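Local atomic coordinates of malonyl coenzyme A-acyl carrier protein transacylase (Helicobacter pylori, PDB entry 2H1Y), a protein that probably transfers the malonyl group from malonyl-CoA to holo acyl carrier protein, giving malonyl-ACP and free CoA. Residues P263-Y266 and Q267-V270; K56-F60 and E61-L65. All blocks are in the same frame, centred on the assembly; numbering follows the deposited sequence.

Contact 1: P263-Y266 and Q267-V270; sequences PVRY and QDCV
R265 reaches D268 with a salt bridge across the first turn of helix 266-271. Outward from the backbone, R265 CB is 3.9 Å from D268 OD2, and CG, set beside the backbone N (chi1 -65°), lies at a similar remove. Bends at chi2 and chi3 then bring R265 CD to 3.2 Å from D268 OD2. NE and CZ stay farther off, and at the tip R265 NH1 closes the salt bridge to D268 OD2 at 2.8 Å. The nitrogen comes from above the carboxylate plane, and the two flat groups are turned 67° apart, so one NH1 does the gripping instead of a paired, coplanar fork.

R265 is the N-cap residue: R265 O accepts from C269 N at 3.1 Å, the helix's opening i to i+4 bond, and V270 N to Y266 O repeats the pattern one residue on. This short helix follows a loop whose V264 pairs by backbone bonds with strand 165-172 of the antiparallel four-stranded sheet.

With its CG anti to the backbone N (chi1 -176°), the buried Y266 lays one ring face against V270 CG2, a CH-pi contact 3.8 Å from the ring centroid and displaced toward the rim beside CE2 and CZ. The phenol oxygen of Y266 is hydrogen-bonded to N293, while L101 of strand 99-102 touches Y266, C269 and V270.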
# COMPACT_ATOMS: atom_id res chain seq x y z
N PRO A 263 -0.60 -3.74 13.14
CA PRO A 263 0.26 -2.68 12.66
C PRO A 263 0.98 -3.07 11.38
O PRO A 263 1.49 -4.20 11.25
CB PRO A 263 1.29 -2.54 13.79
CG PRO A 263 0.55 -2.94 15.00
CD PRO A 263 -0.37 -4.04 14.56
N VAL A 264 1.01 -2.13 10.43
CA VAL A 264 1.81 -2.30 9.23
C VAL A 264 3.25 -2.09 9.68
O VAL A 264 3.62 -1.00 10.12
CB VAL A 264 1.41 -1.27 8.14
CG1 VAL A 264 2.43 -1.23 6.98
CG2 VAL A 264 0.01 -1.57 7.65
N ARG A 265 4.04 -3.15 9.61
CA ARG A 265 5.42 -3.10 10.08
C ARG A 265 6.39 -2.83 8.95
O ARG A 265 7.31 -3.62 8.70
CB ARG A 265 5.80 -4.40 10.79
CG ARG A 265 5.03 -4.66 12.06
CD ARG A 265 5.93 -5.35 13.04
NE ARG A 265 5.92 -6.79 12.83
CZ ARG A 265 6.96 -7.59 13.06
NH1 ARG A 265 8.11 -7.09 13.49
NH2 ARG A 265 6.85 -8.90 12.85
N TYR A 266 6.19 -1.71 8.27
CA TYR A 266 6.93 -1.41 7.06
C TYR A 266 8.45 -1.30 7.29
O TYR A 266 9.24 -1.81 6.49
CB TYR A 266 6.36 -0.17 6.34
CG TYR A 266 7.06 0.07 5.04
CD1 TYR A 266 6.72 -0.65 3.90
CD2 TYR A 266 8.11 0.97 4.96
CE1 TYR A 266 7.40 -0.43 2.70
CE2 TYR A 266 8.81 1.19 3.77
CZ TYR A 266 8.45 0.49 2.65
OH TYR A 266 9.14 0.70 1.47
N GLN A 267 8.82 -0.64 8.39
CA GLN A 267 10.21 -0.60 8.87
C GLN A 267 10.90 -1.97 9.00
O GLN A 267 11.95 -2.21 8.38
CB GLN A 267 10.27 0.13 10.21
CG GLN A 267 11.60 -0.01 10.90
CD GLN A 267 11.86 1.10 11.87
OE1 GLN A 267 11.11 1.30 12.83
NE2 GLN A 267 12.92 1.84 11.63
N ASP A 268 10.33 -2.85 9.81
CA ASP A 268 10.90 -4.19 10.02
C ASP A 268 11.03 -4.94 8.70
O ASP A 268 12.03 -5.63 8.46
CB ASP A 268 10.08 -5.01 11.02
CG ASP A 268 10.05 -4.37 12.39
OD1 ASP A 268 11.07 -3.75 12.76
OD2 ASP A 268 9.01 -4.45 13.09
N CYS A 269 10.03 -4.77 7.83
CA CYS A 269 9.99 -5.44 6.54
C CYS A 269 11.15 -5.04 5.65
O CYS A 269 11.78 -5.91 5.04
CB CYS A 269 8.67 -5.18 5.83
SG CYS A 269 7.31 -6.09 6.53
N VAL A 270 11.43 -3.74 5.58
CA VAL A 270 12.55 -3.26 4.79
C VAL A 270 13.88 -3.76 5.39
O VAL A 270 14.71 -4.33 4.68
CB VAL A 270 12.50 -1.71 4.58
CG1 VAL A 270 13.71 -1.23 3.81
CG2 VAL A 270 11.26 -1.32 3.81

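Contact 2: K56-F60 and E61-L65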
# COMPACT_ATOMS: atom_id res chain seq x y z
N LYS A 56 -11.19 6.99 -15.74
CA LYS A 56 -10.42 8.07 -16.35
C LYS A 56 -10.65 9.34 -15.55
O LYS A 56 -9.72 9.99 -15.10
CB LYS A 56 -10.86 8.29 -17.79
CG LYS A 56 -10.20 7.38 -18.81
CD LYS A 56 -11.06 7.22 -20.08
CE LYS A 56 -12.27 6.29 -19.81
NZ LYS A 56 -12.74 5.53 -21.01
N LYS A 57 -11.92 9.67 -15.36
CA LYS A 57 -12.30 10.92 -14.75
C LYS A 57 -12.04 10.89 -13.25
O LYS A 57 -11.59 11.88 -12.65
CB LYS A 57 -13.76 11.24 -15.09
CG LYS A 57 -13.92 11.83 -16.54
CD LYS A 57 -15.15 11.30 -17.32
CE LYS A 57 -16.46 11.99 -16.91
NZ LYS A 57 -16.88 11.62 -15.51
N THR A 58 -12.26 9.72 -12.65
CA THR A 58 -11.99 9.53 -11.23
C THR A 58 -10.51 9.70 -10.88
O THR A 58 -10.19 10.17 -9.80
CB THR A 58 -12.53 8.18 -10.73
OG1 THR A 58 -13.85 8.00 -11.27
CG2 THR A 58 -12.61 8.17 -9.20
N LEU A 59 -9.61 9.38 -11.81
CA LEU A 59 -8.19 9.60 -11.55
C LEU A 59 -7.62 10.93 -12.03
O LEU A 59 -6.63 11.41 -11.48
CB LEU A 59 -7.33 8.42 -12.04
CG LEU A 59 -7.66 6.97 -11.65
CD1 LEU A 59 -6.41 6.15 -11.60
CD2 LEU A 59 -8.42 6.86 -10.35
N PHE A 60 -8.24 11.54 -13.05
CA PHE A 60 -7.60 12.68 -13.75
C PHE A 60 -8.04 14.10 -13.35
O PHE A 60 -7.22 15.01 -13.31
CB PHE A 60 -7.69 12.53 -15.27
CG PHE A 60 -7.06 11.27 -15.82
CD1 PHE A 60 -7.41 10.81 -17.10
CD2 PHE A 60 -6.14 10.53 -15.07
CE1 PHE A 60 -6.86 9.66 -17.62
CE2 PHE A 60 -5.58 9.37 -15.59
CZ PHE A 60 -5.94 8.93 -16.87
N GLU A 61 -9.33 14.26 -13.07
CA GLU A 61 -9.91 15.56 -12.75
C GLU A 61 -10.53 15.55 -11.34
O GLU A 61 -11.04 14.51 -10.89
CB GLU A 61 -10.94 15.95 -13.82
CG GLU A 61 -12.02 14.89 -14.10
CD GLU A 61 -12.61 14.97 -15.51
OE1 GLU A 61 -11.83 15.05 -16.50
OE2 GLU A 61 -13.87 14.92 -15.63
N GLU A 62 -10.48 16.70 -10.66
CA GLU A 62 -11.04 16.84 -9.31
C GLU A 62 -12.46 16.27 -9.26
O GLU A 62 -13.28 16.63 -10.11
CB GLU A 62 -11.05 18.31 -8.87
CG GLU A 62 -9.83 19.09 -9.35
CD GLU A 62 -9.21 19.96 -8.28
OE1 GLU A 62 -9.21 21.20 -8.45
OE2 GLU A 62 -8.72 19.41 -7.26
N ASN A 63 -12.75 15.37 -8.31
CA ASN A 63 -14.01 14.60 -8.44
C ASN A 63 -14.85 14.26 -7.21
O ASN A 63 -16.05 13.97 -7.37
CB ASN A 63 -13.80 13.35 -9.31
CG ASN A 63 -12.93 12.31 -8.65
OD1 ASN A 63 -13.35 11.62 -7.71
ND2 ASN A 63 -11.71 12.18 -9.14
N GLU A 64 -14.27 14.27 -6.02
CA GLU A 64 -15.01 13.90 -4.78
C GLU A 64 -15.07 12.37 -4.45
O GLU A 64 -15.18 12.00 -3.28
CB GLU A 64 -16.43 14.52 -4.80
CG GLU A 64 -17.00 14.91 -3.43
CD GLU A 64 -16.30 16.13 -2.83
OE1 GLU A 64 -15.36 15.93 -2.02
OE2 GLU A 64 -16.66 17.28 -3.17
N LEU A 65 -15.01 11.51 -5.47
CA LEU A 65 -15.14 10.05 -5.29
C LEU A 65 -13.80 9.37 -4.93
O LEU A 65 -13.73 8.53 -4.01
CB LEU A 65 -15.73 9.41 -6.56
CG LEU A 65 -16.50 8.10 -6.43
CD1 LEU A 65 -17.70 8.24 -5.52
CD2 LEU A 65 -16.94 7.61 -7.79
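E61 folds its side chain back along K57, the two running side by side and pointing the same way where helix 55-60 ends. The carboxylate meets the K57 methylenes, E61 OE2 lying 3.2 Å from K57 CG, while E61 CG rests 3.4 Å from K57 O. The K57 chain bends at chi2, chi3 and chi4, and its NZ stays 4.5 Å from E61 OE2, beyond a salt bridge. E61 N makes a weak last helical bond to K57 O, and E61 is the first residue to leave helical backbone angles.

T58, second after E61 in buried surface, meets N63 as the chain doubles back. With chi1 at 69°, the asparagine's CG lies between its backbone N and carbonyl carbon, and the two side chains cross at about a right angle, T58 CG2 3.8 Å from N63 OD1. The amide nitrogen gives a weak, bent bond to T58 O. A straighter one runs from N63 ND2 to E61 O at 3.0 Å, near the amide plane. N63 OD1 accepts from L65 N at 2.8 Å, forming an Asx turn, and also from L66 N.

The N63 amide is thus held at both ends, ND2 by carbonyls and OD1 by backbone N-H groups, and ties helix end to loop, whereas the exposed K57 and E61 charges probably attract each other only modestly.

Overall arrangement
From the N terminus, the chain reaches contact 2 first, where helix 55-60 ends and residues 61-65 turn the chain toward helix 69-90; L59 and L65 both pack on that long helix. Some two hundred residues later, contact 1 lies where the loop after helix 249-259 enters helix 266-271, touching both the four-stranded antiparallel sheet and the six-stranded mixed one. Each contact is local, one at a helix exit and the other at a helix entry; they follow in series and neither nest nor cross. Their centres are about 31 Å apart, on opposite sides of the chain's centre, and all four segments belong to the acyl transferase domain.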